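Local coordinates for ribokinase (Arabidopsis thaliana, PDB 6ILS), which catalyses the magnesium-dependent transfer of the phosphoryl group from ATP to O-5 of D-ribose, giving D-ribose 5-phosphate for nucleotide synthesis and the pentose phosphate pathway, at residues Asn117-Leu130 with Glu144-Ala156. Sequence-based numbering, arbitrary orientation.
Sequences NMKAWPEIMSDDDL and EIPDSINIQVAKA. With RIB (alpha-D-ribofuranose), chain F.
Gln152 grips the backbone of the loop that passes over its helix: OE1 accepts from Met125 N at 2.9 Å in a nearly straight bond (174°), while NE2 donates to Glu123 O at 3.2 Å. A primary amide suits this place, offering acceptor and donor together. With an alanine here, Met125 N and Glu123 O would probably lose these partners, leaving that part of the loop to apolar contacts such as those with Ile149. Ser148 OG, one turn back and in the amide plane, accepts from NE2 at 3.0 Å; together with the two loop bonds it sets which way round the amide lies.

Beside these bonds, Ile149 packs against one face of Trp121. With CG1 beside the backbone N (chi1 -61°) and CG2 anti to it, the CG2 methyl lies over the six-membered ring, 4.2 Å from the centroid, a CH-pi contact; CG1 carries CD1 to Trp121 CB and Met125 SD. Ile145 CD1 lies over the same indole face, and Pro146, the N-cap residue, sets CD 3.7 Å from Trp121 CD1, its rigid apolar ring having no N-H to satisfy. Helix 147-158 follows strand 138-143 of the central, mostly parallel sheet in the alpha/beta fold of PfkB kinases; Trp121 also touches strand 56-63.

Farther along, Asn117 CB meets Glu144 O. Glu144 extends into the sugar pocket, where OE2 accepts from ribose O1 at 2.6 Å and OE1 is hydrogen-bonded to Ser10 OG and Lys41 N.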
ATOM      1  N   ASN B 117      -9.799   7.005  -8.996  1.00 22.16           N
ATOM      2  CA  ASN B 117      -9.595   8.400  -9.431  1.00 22.06           C
ATOM      3  C   ASN B 117      -9.820   8.555 -10.931  1.00 21.42           C
ATOM      4  O   ASN B 117     -10.317   9.596 -11.393  1.00 21.41           O
ATOM      5  CB  ASN B 117      -8.186   8.890  -9.091  1.00 19.53           C
ATOM      6  CG  ASN B 117      -7.962   9.068  -7.598  1.00 17.55           C
ATOM      7  OD1 ASN B 117      -8.801   9.618  -6.883  1.00 18.30           O
ATOM      8  ND2 ASN B 117      -6.805   8.619  -7.128  1.00 19.94           N
ATOM      9  N   MET B 118      -9.434   7.522 -11.679  1.00 22.39           N
ATOM     10  CA  MET B 118      -9.516   7.556 -13.137  1.00 23.82           C
ATOM     11  C   MET B 118     -10.715   6.782 -13.682  1.00 29.39           C
ATOM     12  O   MET B 118     -11.185   7.058 -14.787  1.00 29.49           O
ATOM     13  CB  MET B 118      -8.233   7.001 -13.755  1.00 23.36           C
ATOM     14  CG  MET B 118      -7.015   7.893 -13.606  1.00 22.72           C
ATOM     15  SD  MET B 118      -7.225   9.515 -14.347  1.00 26.34           S
ATOM     16  CE  MET B 118      -7.197   9.134 -16.100  1.00 31.29           C
ATOM     17  N   LYS B 119     -11.227   5.829 -12.908  1.00 24.44           N
ATOM     18  CA  LYS B 119     -12.155   4.855 -13.474  1.00 30.06           C
ATOM     19  C   LYS B 119     -13.545   4.796 -12.854  1.00 29.49           C
ATOM     20  O   LYS B 119     -14.420   4.109 -13.383  1.00 34.16           O
ATOM     21  CB  LYS B 119     -11.502   3.470 -13.418  1.00 31.52           C
ATOM     22  CG  LYS B 119     -10.338   3.347 -14.400  1.00 36.15           C
ATOM     23  CD  LYS B 119      -9.567   2.052 -14.214  1.00 46.27           C
ATOM     24  CE  LYS B 119      -8.507   1.887 -15.294  1.00 50.44           C
ATOM     25  NZ  LYS B 119      -7.706   0.650 -15.077  1.00 56.08           N
ATOM     26  N   ALA B 120     -13.785   5.529 -11.772  1.00 26.77           N
ATOM     27  CA  ALA B 120     -15.059   5.409 -11.070  1.00 26.11           C
ATOM     28  C   ALA B 120     -15.985   6.599 -11.235  1.00 27.81           C
ATOM     29  O   ALA B 120     -16.932   6.755 -10.469  1.00 27.58           O
ATOM     30  CB  ALA B 120     -14.812   5.168  -9.595  1.00 28.32           C
ATOM     31  N   TRP B 121     -15.699   7.454 -12.209  1.00 28.10           N
ATOM     32  CA  TRP B 121     -16.539   8.608 -12.467  1.00 27.95           C
ATOM     33  C   TRP B 121     -17.617   8.257 -13.488  1.00 30.21           C
ATOM     34  O   TRP B 121     -17.381   7.444 -14.369  1.00 31.83           O
ATOM     35  CB  TRP B 121     -15.700   9.778 -12.984  1.00 26.51           C
ATOM     36  CG  TRP B 121     -14.699  10.321 -11.991  1.00 22.27           C
ATOM     37  CD1 TRP B 121     -13.382   9.962 -11.861  1.00 22.24           C
ATOM     38  CD2 TRP B 121     -14.943  11.319 -10.999  1.00 21.95           C
ATOM     39  NE1 TRP B 121     -12.795  10.681 -10.834  1.00 22.31           N
ATOM     40  CE2 TRP B 121     -13.731  11.526 -10.299  1.00 20.21           C
ATOM     41  CE3 TRP B 121     -16.063  12.072 -10.639  1.00 25.34           C
ATOM     42  CZ2 TRP B 121     -13.617  12.456  -9.270  1.00 18.92           C
ATOM     43  CZ3 TRP B 121     -15.949  12.985  -9.605  1.00 22.87           C
ATOM     44  CH2 TRP B 121     -14.725  13.169  -8.931  1.00 19.68           C
ATOM     45  N   PRO B 122     -18.791   8.891 -13.391  1.00 29.24           N
ATOM     46  CA  PRO B 122     -19.785   8.623 -14.436  1.00 35.50           C
ATOM     47  C   PRO B 122     -19.345   9.216 -15.768  1.00 36.38           C
ATOM     48  O   PRO B 122     -18.543  10.157 -15.790  1.00 35.07           O
ATOM     49  CB  PRO B 122     -21.038   9.316 -13.912  1.00 31.48           C
ATOM     50  CG  PRO B 122     -20.496  10.486 -13.150  1.00 34.64           C
ATOM     51  CD  PRO B 122     -19.193  10.010 -12.522  1.00 31.36           C
ATOM     52  N   GLU B 123     -19.843   8.661 -16.865  1.00 36.25           N
ATOM     53  CA  GLU B 123     -19.556   9.197 -18.184  1.00 35.29           C
ATOM     54  C   GLU B 123     -20.022  10.652 -18.258  1.00 34.21           C
ATOM     55  O   GLU B 123     -19.328  11.515 -18.797  1.00 34.50           O
ATOM     56  CB  GLU B 123     -20.235   8.347 -19.261  1.00 46.92           C
ATOM     57  CG  GLU B 123     -20.330   9.026 -20.623  1.00 57.22           C
ATOM     58  CD  GLU B 123     -20.808   8.089 -21.724  1.00 79.65           C
ATOM     59  OE1 GLU B 123     -20.816   6.858 -21.503  1.00 77.66           O
ATOM     60  OE2 GLU B 123     -21.188   8.587 -22.807  1.00 91.26           O
ATOM     61  N   ILE B 124     -21.205  10.906 -17.708  1.00 36.61           N
ATOM     62  CA  ILE B 124     -21.757  12.246 -17.593  1.00 38.23           C
ATOM     63  C   ILE B 124     -22.051  12.541 -16.136  1.00 39.92           C
ATOM     64  O   ILE B 124     -22.724  11.764 -15.466  1.00 37.90           O
ATOM     65  CB  ILE B 124     -23.061  12.412 -18.407  1.00 39.93           C
ATOM     66  CG1 ILE B 124     -22.841  12.013 -19.867  1.00 40.06           C
ATOM     67  CG2 ILE B 124     -23.579  13.837 -18.303  1.00 36.90           C
ATOM     68  CD1 ILE B 124     -21.770  12.825 -20.559  1.00 45.28           C
ATOM     69  N   MET B 125     -21.544  13.663 -15.641  1.00 38.81           N
ATOM     70  CA  MET B 125     -21.807  14.056 -14.266  1.00 41.39           C
ATOM     71  C   MET B 125     -23.270  14.402 -14.094  1.00 44.97           C
ATOM     72  O   MET B 125     -23.811  15.192 -14.865  1.00 45.51           O
ATOM     73  CB  MET B 125     -20.945  15.252 -13.878  1.00 42.08           C
ATOM     74  CG  MET B 125     -19.466  14.984 -13.995  1.00 41.32           C
ATOM     75  SD  MET B 125     -18.853  14.179 -12.514  1.00 46.31           S
ATOM     76  CE  MET B 125     -18.884  15.566 -11.375  1.00 39.45           C
ATOM     77  N   SER B 126     -23.913  13.821 -13.084  1.00 51.25           N
ATOM     78  CA  SER B 126     -25.307  14.167 -12.797  1.00 54.69           C
ATOM     79  C   SER B 126     -25.379  15.572 -12.216  1.00 56.39           C
ATOM     80  O   SER B 126     -24.405  16.058 -11.642  1.00 53.33           O
ATOM     81  CB  SER B 126     -25.940  13.168 -11.833  1.00 56.58           C
ATOM     82  OG  SER B 126     -25.572  13.466 -10.501  1.00 59.17           O
ATOM     83  N   ASP B 127     -26.536  16.214 -12.351  1.00 60.90           N
ATOM     84  CA  ASP B 127     -26.668  17.618 -11.990  1.00 58.42           C
ATOM     85  C   ASP B 127     -26.654  17.869 -10.482  1.00 56.91           C
ATOM     86  O   ASP B 127     -26.527  19.021 -10.040  1.00 57.08           O
ATOM     87  CB  ASP B 127     -27.942  18.198 -12.596  1.00 61.74           C
ATOM     88  CG  ASP B 127     -27.709  18.791 -13.970  1.00 65.18           C
ATOM     89  OD1 ASP B 127     -27.800  18.045 -14.966  1.00 70.28           O
ATOM     90  OD2 ASP B 127     -27.411  19.999 -14.049  1.00 64.70           O
ATOM     91  N   ASP B 128     -26.761  16.806  -9.690  1.00 57.17           N
ATOM     92  CA  ASP B 128     -26.604  16.965  -8.256  1.00 56.98           C
ATOM     93  C   ASP B 128     -25.263  16.400  -7.822  1.00 54.73           C
ATOM     94  O   ASP B 128     -24.932  16.405  -6.637  1.00 55.81           O
ATOM     95  CB  ASP B 128     -27.762  16.318  -7.492  1.00 62.76           C
ATOM     96  CG  ASP B 128     -28.887  17.315  -7.185  1.00 67.09           C
ATOM     97  OD1 ASP B 128     -28.692  18.198  -6.320  1.00 68.21           O
ATOM     98  OD2 ASP B 128     -29.964  17.223  -7.817  1.00 74.05           O
ATOM     99  N   ASP B 129     -24.491  15.916  -8.792  1.00 54.48           N
ATOM    100  CA  ASP B 129     -23.047  15.830  -8.618  1.00 51.98           C
ATOM    101  C   ASP B 129     -22.496  17.230  -8.806  1.00 48.65           C
ATOM    102  O   ASP B 129     -21.567  17.636  -8.118  1.00 47.49           O
ATOM    103  CB  ASP B 129     -22.381  14.878  -9.616  1.00 54.89           C
ATOM    104  CG  ASP B 129     -22.778  13.428  -9.414  1.00 57.32           C
ATOM    105  OD1 ASP B 129     -22.669  12.929  -8.271  1.00 62.25           O
ATOM    106  OD2 ASP B 129     -23.144  12.776 -10.417  1.00 55.12           O
ATOM    107  N   LEU B 130     -23.098  17.959  -9.746  1.00 46.83           N
ATOM    108  CA  LEU B 130     -22.664  19.304 -10.111  1.00 41.10           C
ATOM    109  C   LEU B 130     -23.291  20.406  -9.272  1.00 38.00           C
ATOM    110  O   LEU B 130     -22.927  21.569  -9.420  1.00 37.38           O
ATOM    111  CB  LEU B 130     -22.972  19.583 -11.580  1.00 41.63           C
ATOM    112  CG  LEU B 130     -22.232  18.763 -12.630  1.00 42.75           C
ATOM    113  CD1 LEU B 130     -22.713  19.145 -14.022  1.00 43.77           C
ATOM    114  CD2 LEU B 130     -20.724  18.947 -12.501  1.00 40.86           C
ATOM    115  N   GLU B 144      -5.301  14.572 -12.199  1.00 16.56           N
ATOM    116  CA  GLU B 144      -5.206  13.201 -11.681  1.00 15.69           C
ATOM    117  C   GLU B 144      -6.572  12.514 -11.702  1.00 20.02           C
ATOM    118  O   GLU B 144      -6.765  11.474 -11.065  1.00 18.28           O
ATOM    119  CB  GLU B 144      -4.620  13.215 -10.250  1.00 19.44           C
ATOM    120  CG  GLU B 144      -3.169  13.663 -10.191  1.00 19.02           C
ATOM    121  CD  GLU B 144      -2.496  13.401  -8.831  1.00 23.00           C
ATOM    122  OE1 GLU B 144      -3.188  13.398  -7.781  1.00 21.14           O
ATOM    123  OE2 GLU B 144      -1.267  13.177  -8.829  1.00 23.32           O
ATOM    124  N   ILE B 145      -7.520  13.119 -12.416  1.00 17.83           N
ATOM    125  CA  ILE B 145      -8.805  12.492 -12.753  1.00 20.00           C
ATOM    126  C   ILE B 145      -9.041  12.755 -14.262  1.00 22.08           C
ATOM    127  O   ILE B 145      -8.303  13.541 -14.877  1.00 22.11           O
ATOM    128  CB  ILE B 145      -9.991  13.032 -11.901  1.00 17.35           C
ATOM    129  CG1 ILE B 145     -10.330  14.467 -12.303  1.00 16.33           C
ATOM    130  CG2 ILE B 145      -9.695  12.935 -10.392  1.00 17.10           C
ATOM    131  CD1 ILE B 145     -11.539  15.042 -11.646  1.00 17.32           C
ATOM    132  N   PRO B 146     -10.034  12.084 -14.873  1.00 22.36           N
ATOM    133  CA  PRO B 146     -10.125  12.205 -16.344  1.00 24.09           C
ATOM    134  C   PRO B 146     -10.379  13.618 -16.884  1.00 23.39           C
ATOM    135  O   PRO B 146     -11.140  14.367 -16.301  1.00 20.17           O
ATOM    136  CB  PRO B 146     -11.316  11.299 -16.691  1.00 24.64           C
ATOM    137  CG  PRO B 146     -11.307  10.262 -15.618  1.00 23.45           C
ATOM    138  CD  PRO B 146     -10.893  11.000 -14.361  1.00 22.67           C
ATOM    139  N   ASP B 147      -9.751  13.942 -18.012  1.00 28.23           N
ATOM    140  CA  ASP B 147      -9.997  15.200 -18.720  1.00 29.24           C
ATOM    141  C   ASP B 147     -11.488  15.485 -18.863  1.00 24.91           C
ATOM    142  O   ASP B 147     -11.937  16.619 -18.717  1.00 23.87           O
ATOM    143  CB  ASP B 147      -9.344  15.171 -20.111  1.00 30.44           C
ATOM    144  CG  ASP B 147      -7.825  15.299 -20.060  1.00 34.92           C
ATOM    145  OD1 ASP B 147      -7.300  15.899 -19.102  1.00 33.60           O
ATOM    146  OD2 ASP B 147      -7.149  14.807 -20.993  1.00 38.56           O
ATOM    147  N   SER B 148     -12.261  14.441 -19.137  1.00 28.04           N
ATOM    148  CA  SER B 148     -13.685  14.606 -19.406  1.00 27.69           C
ATOM    149  C   SER B 148     -14.425  15.161 -18.213  1.00 27.21           C
ATOM    150  O   SER B 148     -15.284  16.025 -18.354  1.00 23.86           O
ATOM    151  CB  SER B 148     -14.322  13.277 -19.815  1.00 30.08           C
ATOM    152  OG  SER B 148     -15.730  13.378 -19.713  1.00 35.23           O
ATOM    153  N   ILE B 149     -14.081  14.657 -17.032  1.00 23.84           N
ATOM    154  CA  ILE B 149     -14.682  15.122 -15.798  1.00 21.28           C
ATOM    155  C   ILE B 149     -14.267  16.560 -15.499  1.00 19.16           C
ATOM    156  O   ILE B 149     -15.102  17.375 -15.116  1.00 19.24           O
ATOM    157  CB  ILE B 149     -14.289  14.187 -14.626  1.00 20.67           C
ATOM    158  CG1 ILE B 149     -14.806  12.773 -14.908  1.00 24.31           C
ATOM    159  CG2 ILE B 149     -14.834  14.722 -13.304  1.00 22.16           C
ATOM    160  CD1 ILE B 149     -16.313  12.710 -15.088  1.00 29.14           C
ATOM    161  N   ASN B 150     -12.979  16.870 -15.670  1.00 20.91           N
ATOM    162  CA  ASN B 150     -12.531  18.252 -15.455  1.00 19.24           C
ATOM    163  C   ASN B 150     -13.254  19.231 -16.369  1.00 20.43           C
ATOM    164  O   ASN B 150     -13.608  20.329 -15.953  1.00 21.19           O
ATOM    165  CB  ASN B 150     -11.028  18.388 -15.672  1.00 21.14           C
ATOM    166  CG  ASN B 150     -10.225  17.994 -14.447  1.00 18.86           C
ATOM    167  OD1 ASN B 150     -10.706  18.093 -13.317  1.00 15.98           O
ATOM    168  ND2 ASN B 150      -9.009  17.539 -14.669  1.00 20.08           N
ATOM    169  N   ILE B 151     -13.457  18.822 -17.619  1.00 25.67           N
ATOM    170  CA  ILE B 151     -14.122  19.695 -18.593  1.00 23.18           C
ATOM    171  C   ILE B 151     -15.553  19.976 -18.159  1.00 23.33           C
ATOM    172  O   ILE B 151     -15.979  21.122 -18.117  1.00 26.78           O
ATOM    173  CB  ILE B 151     -14.071  19.086 -20.009  1.00 24.17           C
ATOM    174  CG1 ILE B 151     -12.651  19.204 -20.561  1.00 27.48           C
ATOM    175  CG2 ILE B 151     -15.062  19.800 -20.931  1.00 30.34           C
ATOM    176  CD1 ILE B 151     -12.383  18.370 -21.780  1.00 30.79           C
ATOM    177  N   GLN B 152     -16.275  18.938 -17.749  1.00 24.42           N
ATOM    178  CA  GLN B 152     -17.651  19.109 -17.321  1.00 22.65           C
ATOM    179  C   GLN B 152     -17.781  19.997 -16.088  1.00 26.97           C
ATOM    180  O   GLN B 152     -18.724  20.782 -15.974  1.00 25.00           O
ATOM    181  CB  GLN B 152     -18.295  17.737 -17.052  1.00 25.11           C
ATOM    182  CG  GLN B 152     -18.390  16.848 -18.293  1.00 26.74           C
ATOM    183  CD  GLN B 152     -18.963  15.475 -17.980  1.00 30.03           C
ATOM    184  OE1 GLN B 152     -20.064  15.353 -17.432  1.00 33.20           O
ATOM    185  NE2 GLN B 152     -18.201  14.437 -18.299  1.00 29.27           N
ATOM    186  N   VAL B 153     -16.851  19.868 -15.144  1.00 23.01           N
ATOM    187  CA  VAL B 153     -16.913  20.687 -13.935  1.00 23.63           C
ATOM    188  C   VAL B 153     -16.648  22.160 -14.266  1.00 20.76           C
ATOM    189  O   VAL B 153     -17.381  23.050 -13.843  1.00 21.96           O
ATOM    190  CB  VAL B 153     -15.892  20.187 -12.880  1.00 21.07           C
ATOM    191  CG1 VAL B 153     -15.737  21.205 -11.748  1.00 21.59           C
ATOM    192  CG2 VAL B 153     -16.329  18.837 -12.341  1.00 22.64           C
ATOM    193  N   ALA B 154     -15.595  22.401 -15.031  1.00 23.30           N
ATOM    194  CA  ALA B 154     -15.196  23.765 -15.354  1.00 24.24           C
ATOM    195  C   ALA B 154     -16.310  24.479 -16.116  1.00 30.11           C
ATOM    196  O   ALA B 154     -16.654  25.617 -15.801  1.00 28.54           O
ATOM    197  CB  ALA B 154     -13.926  23.759 -16.154  1.00 20.72           C
ATOM    198  N   LYS B 155     -16.895  23.787 -17.093  1.00 31.10           N
ATOM    199  CA  LYS B 155     -17.987  24.365 -17.885  1.00 29.39           C
ATOM    200  C   LYS B 155     -19.204  24.665 -17.024  1.00 31.93           C
ATOM    201  O   LYS B 155     -19.885  25.670 -17.226  1.00 35.44           O
ATOM    202  CB  LYS B 155     -18.369  23.433 -19.040  1.00 29.23           C
ATOM    203  CG  LYS B 155     -17.358  23.473 -20.163  1.00 32.75           C
ATOM    204  CD  LYS B 155     -17.775  22.638 -21.357  1.00 39.80           C
ATOM    205  CE  LYS B 155     -16.691  22.700 -22.421  1.00 43.17           C
ATOM    206  NZ  LYS B 155     -17.093  22.045 -23.701  1.00 48.60           N
ATOM    207  N   ALA B 156     -19.454  23.816 -16.032  1.00 30.80           N
ATOM    208  CA  ALA B 156     -20.582  24.021 -15.125  1.00 31.81           C
ATOM    209  C   ALA B 156     -20.373  25.245 -14.240  1.00 36.05           C
ATOM    210  O   ALA B 156     -21.329  25.803 -13.700  1.00 35.65           O
ATOM    211  CB  ALA B 156     -20.810  22.783 -14.260  1.00 33.08           C
TER
HETATM  212  O5  RIB F 402       1.302  16.648  -4.805  1.00 23.86           O
HETATM  213  C5  RIB F 402       1.401  15.522  -3.975  1.00 29.46           C
HETATM  214  C4  RIB F 402       0.673  14.462  -4.502  1.00 31.25           C
HETATM  215  O4  RIB F 402       1.045  14.148  -5.930  1.00 37.35           O
HETATM  216  C3  RIB F 402       1.153  13.171  -3.708  1.00 35.27           C
HETATM  217  O3  RIB F 402       0.322  13.067  -2.453  1.00 32.26           O
HETATM  218  C2  RIB F 402       1.101  12.214  -4.519  1.00 35.67           C
HETATM  219  O2  RIB F 402       0.034  11.234  -4.204  1.00 29.15           O
HETATM  220  C1  RIB F 402       0.882  12.856  -6.044  1.00 36.28           C
HETATM  221  O1  RIB F 402      -0.387  12.568  -6.506  1.00 29.79           O